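Local coordinates for Rab5 protein, putative (Plasmodium falciparum, PDB 3CLV) that is probably a Rab5-type member of the Ras family of P-loop proteins and, in this structure, holds guanosine-5'-diphosphate, at residues A[24-29]-A[189-194]; A[118-123]-A[140-145]. One frame throughout, in Å; residues are numbered along the deposited sequence.

Contact 1 of 2, residues A[24-29]-A[189-194]; sequences VLRLTK and TNIKNI
Val24 O, in the same helix as the Arg26 and Leu27 side chains that meet Ile191, takes two bonds from Thr28: the hydroxyl OG1 donates to it over 2.7 Å and the backbone N over 2.9 Å. The two donors arrive from opposite faces of the carbonyl plane, OG1 lying 36° out of it. The hydroxyl bond ties the Thr28 side chain back onto its own helix, and the meeting with the 189-194 segment is left to Arg26 and Leu27. That meeting is apolar. Ile191 points its CB at the helix and touches it with both branches. CG2 sits beside Leu27, 4.0 Å from its CB, and CG1 lies 3.9 Å from Arg26 CG where the two side chains cross at about a right angle. Arg26 sets out with CG anti to the backbone N (chi1 -179°), then bends at chi2 and chi3; its aliphatic root stays on Ile191 while NH2 forms a salt bridge with Asp30. The contact joins helix 20-29, which in Ras-family proteins follows the P-loop, to the start of helix 191-206, with the Ile191 side chain about 6 Å from the bound guanosine-5'-diphosphate. Further along, Leu27 CD1 rests 4.1 Å from Lys192 CA at the more exposed margin, and Tyr47 of strand 43-50 touches both residues. Behind Ile191 the turn into the helix is fastened by Asn193 ND2, which donates to Asn190 OD1 over 2.7 Å with a fairly straight N-H (160°), while Asn190 ND2 is bonded to Gln182 O of strand 179-183.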
ATOM      1  N   VAL A  24      16.897  -1.568   8.822  1.00 14.49           N
ATOM      2  CA  VAL A  24      16.873  -0.740   7.615  1.00 15.55           C
ATOM      3  C   VAL A  24      18.178   0.076   7.445  1.00 15.93           C
ATOM      4  O   VAL A  24      18.708   0.176   6.347  1.00 16.31           O
ATOM      5  CB  VAL A  24      15.625   0.191   7.574  1.00 14.74           C
ATOM      6  CG1 VAL A  24      15.768   1.326   6.509  1.00 15.75           C
ATOM      7  CG2 VAL A  24      14.356  -0.625   7.355  1.00 15.44           C
ATOM      8  N   LEU A  25      18.681   0.663   8.528  1.00 16.43           N
ATOM      9  CA  LEU A  25      19.888   1.478   8.408  1.00 16.35           C
ATOM     10  C   LEU A  25      21.125   0.654   8.015  1.00 16.81           C
ATOM     11  O   LEU A  25      21.942   1.079   7.178  1.00 16.86           O
ATOM     12  CB  LEU A  25      20.145   2.251   9.698  1.00 16.49           C
ATOM     13  CG  LEU A  25      21.252   3.305   9.577  1.00 15.66           C
ATOM     14  CD1 LEU A  25      20.805   4.432   8.627  1.00 17.75           C
ATOM     15  CD2 LEU A  25      21.585   3.833  10.946  1.00 17.18           C
ATOM     16  N   ARG A  26      21.253  -0.515   8.635  1.00 17.88           N
ATOM     17  CA  ARG A  26      22.348  -1.449   8.387  1.00 18.50           C
ATOM     18  C   ARG A  26      22.214  -1.970   6.962  1.00 18.93           C
ATOM     19  O   ARG A  26      23.182  -1.975   6.208  1.00 19.09           O
ATOM     20  CB  ARG A  26      22.279  -2.596   9.399  1.00 18.65           C
ATOM     21  CG  ARG A  26      23.361  -3.644   9.295  1.00 21.12           C
ATOM     22  CD  ARG A  26      24.456  -3.304  10.290  1.00 26.98           C
ATOM     23  NE  ARG A  26      25.558  -2.665   9.632  1.00 29.05           N
ATOM     24  CZ  ARG A  26      26.673  -2.271  10.230  1.00 29.03           C
ATOM     25  NH1 ARG A  26      26.846  -2.413  11.545  1.00 30.39           N
ATOM     26  NH2 ARG A  26      27.609  -1.726   9.490  1.00 28.79           N
ATOM     27  N   LEU A  27      20.995  -2.355   6.588  1.00 19.02           N
ATOM     28  CA  LEU A  27      20.736  -2.859   5.241  1.00 19.33           C
ATOM     29  C   LEU A  27      21.070  -1.840   4.156  1.00 19.35           C
ATOM     30  O   LEU A  27      21.784  -2.163   3.196  1.00 20.18           O
ATOM     31  CB  LEU A  27      19.288  -3.346   5.101  1.00 18.10           C
ATOM     32  CG  LEU A  27      18.928  -3.896   3.724  1.00 17.78           C
ATOM     33  CD1 LEU A  27      19.508  -5.300   3.581  1.00 16.28           C
ATOM     34  CD2 LEU A  27      17.408  -3.878   3.530  1.00 18.25           C
ATOM     35  N   THR A  28      20.591  -0.609   4.319  1.00 20.01           N
ATOM     36  CA  THR A  28      20.647   0.367   3.239  1.00 20.04           C
ATOM     37  C   THR A  28      21.858   1.296   3.267  1.00 20.81           C
ATOM     38  O   THR A  28      22.264   1.832   2.223  1.00 19.49           O
ATOM     39  CB  THR A  28      19.343   1.172   3.153  1.00 20.08           C
ATOM     40  OG1 THR A  28      19.153   1.915   4.369  1.00 20.31           O
ATOM     41  CG2 THR A  28      18.161   0.204   2.947  1.00 21.47           C
ATOM     42  N   LYS A  29      22.451   1.477   4.444  1.00 21.23           N
ATOM     43  CA  LYS A  29      23.521   2.449   4.600  1.00 22.95           C
ATOM     44  C   LYS A  29      24.737   1.880   5.352  1.00 23.22           C
ATOM     45  O   LYS A  29      25.697   2.605   5.639  1.00 24.34           O
ATOM     46  CB  LYS A  29      22.963   3.716   5.259  1.00 22.94           C
ATOM     47  CG  LYS A  29      21.964   4.459   4.368  1.00 24.15           C
ATOM     48  CD  LYS A  29      21.258   5.604   5.080  1.00 24.75           C
ATOM     49  CE  LYS A  29      20.375   6.405   4.109  1.00 27.33           C
ATOM     50  NZ  LYS A  29      19.695   7.565   4.771  1.00 29.47           N
ATOM     51  N   THR A 189      25.296  -9.019  11.338  1.00 22.65           N
ATOM     52  CA  THR A 189      25.064 -10.457  11.148  1.00 22.80           C
ATOM     53  C   THR A 189      23.683 -10.786  10.551  1.00 21.60           C
ATOM     54  O   THR A 189      22.659 -10.476  11.156  1.00 21.83           O
ATOM     55  CB  THR A 189      25.248 -11.216  12.478  1.00 23.11           C
ATOM     56  OG1 THR A 189      26.596 -11.026  12.937  1.00 25.01           O
ATOM     57  CG2 THR A 189      24.985 -12.706  12.299  1.00 23.59           C
ATOM     58  N   ASN A 190      23.680 -11.411   9.369  1.00 20.48           N
ATOM     59  CA  ASN A 190      22.457 -11.980   8.745  1.00 19.35           C
ATOM     60  C   ASN A 190      21.406 -10.957   8.295  1.00 18.87           C
ATOM     61  O   ASN A 190      20.291 -11.326   7.916  1.00 17.29           O
ATOM     62  CB  ASN A 190      21.802 -13.040   9.658  1.00 19.75           C
ATOM     63  CG  ASN A 190      22.456 -14.418   9.538  1.00 19.64           C
ATOM     64  OD1 ASN A 190      23.166 -14.704   8.577  1.00 21.45           O
ATOM     65  ND2 ASN A 190      22.196 -15.273  10.506  1.00 18.78           N
ATOM     66  N   ILE A 191      21.770  -9.678   8.326  1.00 18.02           N
ATOM     67  CA  ILE A 191      20.849  -8.614   7.905  1.00 17.97           C
ATOM     68  C   ILE A 191      20.485  -8.713   6.433  1.00 17.68           C
ATOM     69  O   ILE A 191      19.293  -8.758   6.106  1.00 17.14           O
ATOM     70  CB  ILE A 191      21.375  -7.199   8.282  1.00 18.38           C
ATOM     71  CG1 ILE A 191      21.550  -7.088   9.804  1.00 17.17           C
ATOM     72  CG2 ILE A 191      20.461  -6.076   7.710  1.00 19.02           C
ATOM     73  CD1 ILE A 191      20.242  -7.189  10.643  1.00 15.23           C
ATOM     74  N   LYS A 192      21.492  -8.772   5.555  1.00 17.75           N
ATOM     75  CA  LYS A 192      21.257  -8.956   4.122  1.00 18.79           C
ATOM     76  C   LYS A 192      20.570 -10.293   3.874  1.00 17.89           C
ATOM     77  O   LYS A 192      19.710 -10.398   2.984  1.00 17.54           O
ATOM     78  CB  LYS A 192      22.563  -8.886   3.306  1.00 19.18           C
ATOM     79  CG  LYS A 192      23.191  -7.490   3.175  1.00 19.49           C
ATOM     80  CD  LYS A 192      24.400  -7.611   2.222  1.00 21.40           C
ATOM     81  CE  LYS A 192      25.605  -6.795   2.662  1.00 26.73           C
ATOM     82  NZ  LYS A 192      25.742  -5.563   1.810  1.00 28.56           N
ATOM     83  N   ASN A 193      20.921 -11.287   4.690  1.00 17.49           N
ATOM     84  CA  ASN A 193      20.384 -12.647   4.552  1.00 17.71           C
ATOM     85  C   ASN A 193      18.863 -12.705   4.776  1.00 17.27           C
ATOM     86  O   ASN A 193      18.181 -13.564   4.229  1.00 16.17           O
ATOM     87  CB  ASN A 193      21.105 -13.621   5.500  1.00 18.73           C
ATOM     88  CG  ASN A 193      22.493 -14.057   4.991  1.00 23.26           C
ATOM     89  OD1 ASN A 193      22.764 -14.079   3.796  1.00 27.22           O
ATOM     90  ND2 ASN A 193      23.360 -14.449   5.919  1.00 28.67           N
ATOM     91  N   ILE A 194      18.321 -11.774   5.565  1.00 16.68           N
ATOM     92  CA  ILE A 194      16.852 -11.688   5.672  1.00 16.56           C
ATOM     93  C   ILE A 194      16.262 -11.631   4.258  1.00 16.13           C
ATOM     94  O   ILE A 194      15.337 -12.357   3.913  1.00 15.95           O
ATOM     95  CB  ILE A 194      16.389 -10.407   6.431  1.00 16.32           C
ATOM     96  CG1 ILE A 194      16.817 -10.434   7.900  1.00 15.93           C
ATOM     97  CG2 ILE A 194      14.862 -10.212   6.277  1.00 17.81           C
ATOM     98  CD1 ILE A 194      16.653  -9.058   8.631  1.00 16.92           C
TER

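Contact 2 of 2, residues A[118-123]-A[140-145]; sequences TCAIVV and NQLKIS
Leu142 meets Ala120 and Val122 purely through methyl groups, and this apolar packing makes up the whole contact between strand segment 118-123 and helix segment 140-145. Leu142 CD1 is shared by the two strand residues, 3.7 Å from Ala120 CB and 3.8 Å from Val122 CG2. The second methyl, CD2, lies 4.0 Å from Ala120 CB, so the small alanine receives both prongs of the leucine fork. Val122 and Leu142 reach toward each other tip to tip. With Leu142 CG anti to its own carbonyl carbon (chi1 -73°), the fork extends from the helix toward the strand. On the strand, Val122 holds CG1 anti to the backbone N (chi1 -171°), which leaves CG2 beside that N, from where it meets CD1. All three side chains are buried, and Tyr148 lies against Leu142 as well.

The polar bonds lie within each element or run to its neighbours, none between the two segments. In the helix, Ser145 N bonds to Gln141 O over 2.9 Å; Ser145 OG is hydrogen-bonded to Tyr148 OH, just past the helix. In the strand, main-chain bonds run to both neighbours, with Cys119 paired to Lys9 and Val11 and Ala120 to Ile149.

Alternation along the strand sorts its side chains between two helix layers: Ala120 and Val122 face helix 129-145, whereas Cys119 and Ile121 pack on helix 191-206. Strand 119-125, helix 129-145 and the adjacent parallel strand 149-155 form a beta-alpha-beta crossover, the unit from which the three-layer alpha/beta fold of Ras-family P-loop proteins is built.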
ATOM      1  N   THR A 118       3.669  -8.712  -0.293  1.00 14.90           N
ATOM      2  CA  THR A 118       4.145 -10.049  -0.677  1.00 15.52           C
ATOM      3  C   THR A 118       4.812 -10.698   0.520  1.00 15.50           C
ATOM      4  O   THR A 118       4.619 -11.881   0.784  1.00 15.78           O
ATOM      5  CB  THR A 118       5.177  -9.959  -1.838  1.00 15.78           C
ATOM      6  OG1 THR A 118       4.542  -9.383  -2.978  1.00 15.72           O
ATOM      7  CG2 THR A 118       5.756 -11.344  -2.206  1.00 14.47           C
ATOM      8  N   CYS A 119       5.586  -9.904   1.254  1.00 14.95           N
ATOM      9  CA  CYS A 119       6.373 -10.413   2.370  1.00 14.19           C
ATOM     10  C   CYS A 119       6.057  -9.690   3.658  1.00 13.49           C
ATOM     11  O   CYS A 119       5.704  -8.515   3.654  1.00 13.69           O
ATOM     12  CB  CYS A 119       7.869 -10.233   2.099  1.00 14.49           C
ATOM     13  SG  CYS A 119       8.448 -11.011   0.602  1.00 15.66           S
ATOM     14  N   ALA A 120       6.206 -10.396   4.766  1.00 13.02           N
ATOM     15  CA  ALA A 120       6.132  -9.783   6.075  1.00 13.18           C
ATOM     16  C   ALA A 120       7.353 -10.210   6.861  1.00 13.31           C
ATOM     17  O   ALA A 120       7.642 -11.420   6.996  1.00 13.39           O
ATOM     18  CB  ALA A 120       4.839 -10.173   6.800  1.00 13.33           C
ATOM     19  N   ILE A 121       8.086  -9.214   7.349  1.00 13.53           N
ATOM     20  CA  ILE A 121       9.219  -9.421   8.235  1.00 13.33           C
ATOM     21  C   ILE A 121       8.780  -9.094   9.656  1.00 13.91           C
ATOM     22  O   ILE A 121       8.520  -7.922   9.988  1.00 14.00           O
ATOM     23  CB  ILE A 121      10.435  -8.521   7.856  1.00 12.59           C
ATOM     24  CG1 ILE A 121      10.848  -8.718   6.399  1.00 13.60           C
ATOM     25  CG2 ILE A 121      11.643  -8.787   8.791  1.00 12.57           C
ATOM     26  CD1 ILE A 121      11.876  -7.640   5.916  1.00 13.38           C
ATOM     27  N   VAL A 122       8.685 -10.126  10.493  1.00 14.10           N
ATOM     28  CA  VAL A 122       8.208  -9.948  11.869  1.00 14.57           C
ATOM     29  C   VAL A 122       9.392 -10.098  12.821  1.00 14.87           C
ATOM     30  O   VAL A 122       9.966 -11.192  12.954  1.00 15.88           O
ATOM     31  CB  VAL A 122       7.066 -10.932  12.256  1.00 14.56           C
ATOM     32  CG1 VAL A 122       6.484 -10.536  13.616  1.00 14.70           C
ATOM     33  CG2 VAL A 122       5.958 -10.919  11.208  1.00 13.41           C
ATOM     34  N   VAL A 123       9.762  -8.994  13.459  1.00 14.77           N
ATOM     35  CA  VAL A 123      11.011  -8.905  14.210  1.00 14.88           C
ATOM     36  C   VAL A 123      10.717  -8.927  15.714  1.00 15.33           C
ATOM     37  O   VAL A 123       9.762  -8.331  16.169  1.00 15.54           O
ATOM     38  CB  VAL A 123      11.773  -7.573  13.858  1.00 14.37           C
ATOM     39  CG1 VAL A 123      13.126  -7.496  14.576  1.00 14.35           C
ATOM     40  CG2 VAL A 123      11.936  -7.443  12.356  1.00 14.70           C
ATOM     41  N   ASN A 140      -0.081 -14.832  13.582  1.00 19.05           N
ATOM     42  CA  ASN A 140      -1.457 -15.348  13.515  1.00 20.37           C
ATOM     43  C   ASN A 140      -2.411 -14.455  12.735  1.00 20.38           C
ATOM     44  O   ASN A 140      -3.188 -14.940  11.923  1.00 20.03           O
ATOM     45  CB  ASN A 140      -1.984 -15.679  14.927  1.00 21.33           C
ATOM     46  CG  ASN A 140      -1.276 -16.872  15.543  1.00 24.39           C
ATOM     47  OD1 ASN A 140      -0.847 -17.783  14.839  1.00 29.67           O
ATOM     48  ND2 ASN A 140      -1.140 -16.866  16.857  1.00 28.24           N
ATOM     49  N   GLN A 141      -2.320 -13.138  12.945  1.00 20.77           N
ATOM     50  CA  GLN A 141      -3.118 -12.181  12.187  1.00 21.03           C
ATOM     51  C   GLN A 141      -2.767 -12.214  10.710  1.00 20.22           C
ATOM     52  O   GLN A 141      -3.648 -12.178   9.847  1.00 19.61           O
ATOM     53  CB  GLN A 141      -2.872 -10.752  12.677  1.00 21.11           C
ATOM     54  CG  GLN A 141      -3.564 -10.351  13.935  1.00 23.40           C
ATOM     55  CD  GLN A 141      -3.431  -8.848  14.210  1.00 24.05           C
ATOM     56  OE1 GLN A 141      -2.509  -8.184  13.725  1.00 29.37           O
ATOM     57  NE2 GLN A 141      -4.373  -8.309  14.971  1.00 29.11           N
ATOM     58  N   LEU A 142      -1.470 -12.247  10.411  1.00 19.32           N
ATOM     59  CA  LEU A 142      -1.032 -12.250   9.012  1.00 18.86           C
ATOM     60  C   LEU A 142      -1.453 -13.516   8.256  1.00 18.43           C
ATOM     61  O   LEU A 142      -1.922 -13.435   7.105  1.00 17.84           O
ATOM     62  CB  LEU A 142       0.485 -12.060   8.912  1.00 17.88           C
ATOM     63  CG  LEU A 142       1.073 -10.680   9.209  1.00 18.06           C
ATOM     64  CD1 LEU A 142       2.532 -10.863   9.634  1.00 16.28           C
ATOM     65  CD2 LEU A 142       0.985  -9.785   7.980  1.00 18.67           C
ATOM     66  N   LYS A 143      -1.306 -14.672   8.896  1.00 18.81           N
ATOM     67  CA  LYS A 143      -1.726 -15.953   8.289  1.00 19.43           C
ATOM     68  C   LYS A 143      -3.198 -15.969   7.893  1.00 19.31           C
ATOM     69  O   LYS A 143      -3.561 -16.567   6.894  1.00 19.78           O
ATOM     70  CB  LYS A 143      -1.403 -17.144   9.200  1.00 20.00           C
ATOM     71  CG  LYS A 143       0.088 -17.291   9.444  1.00 22.83           C
ATOM     72  CD  LYS A 143       0.422 -18.446  10.357  1.00 28.51           C
ATOM     73  CE  LYS A 143       1.116 -19.538   9.590  1.00 31.07           C
ATOM     74  NZ  LYS A 143       0.242 -20.252   8.609  1.00 35.02           N
ATOM     75  N   ILE A 144      -4.034 -15.289   8.659  1.00 19.90           N
ATOM     76  CA  ILE A 144      -5.447 -15.133   8.303  1.00 20.26           C
ATOM     77  C   ILE A 144      -5.708 -14.079   7.236  1.00 20.39           C
ATOM     78  O   ILE A 144      -6.531 -14.282   6.323  1.00 19.76           O
ATOM     79  CB  ILE A 144      -6.306 -14.877   9.564  1.00 20.77           C
ATOM     80  CG1 ILE A 144      -6.567 -16.222  10.252  1.00 21.46           C
ATOM     81  CG2 ILE A 144      -7.646 -14.221   9.206  1.00 21.11           C
ATOM     82  CD1 ILE A 144      -6.797 -16.144  11.726  1.00 24.99           C
ATOM     83  N   SER A 145      -5.010 -12.948   7.354  1.00 20.62           N
ATOM     84  CA  SER A 145      -5.197 -11.824   6.440  1.00 20.65           C
ATOM     85  C   SER A 145      -5.003 -12.188   4.970  1.00 20.44           C
ATOM     86  O   SER A 145      -5.864 -11.908   4.129  1.00 19.73           O
ATOM     87  CB  SER A 145      -4.280 -10.653   6.823  1.00 20.78           C
ATOM     88  OG  SER A 145      -4.344  -9.641   5.818  1.00 24.05           O
TER

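In the fold
From the N terminus the chain runs through strand 8-13 into helix 20-29, the first side of contact 1. It then forms strands 43-50 and 92-99 before reaching contact 2, which closes a short loop between strand 119-125 and helix 129-145. Only at helix 191-206 does contact 1 close, with 159 residues between its two segments, so contact 2 is nested within it. Their centres lie about 20 Å apart on opposite sides of the chain's centre, yet they touch where Ile194 CG2 packs on Ile121 CD1, 4.0 Å away. Helix 191-206 thus links helix 20-29 to one face of the sheet, while helix 129-145 packs on the other.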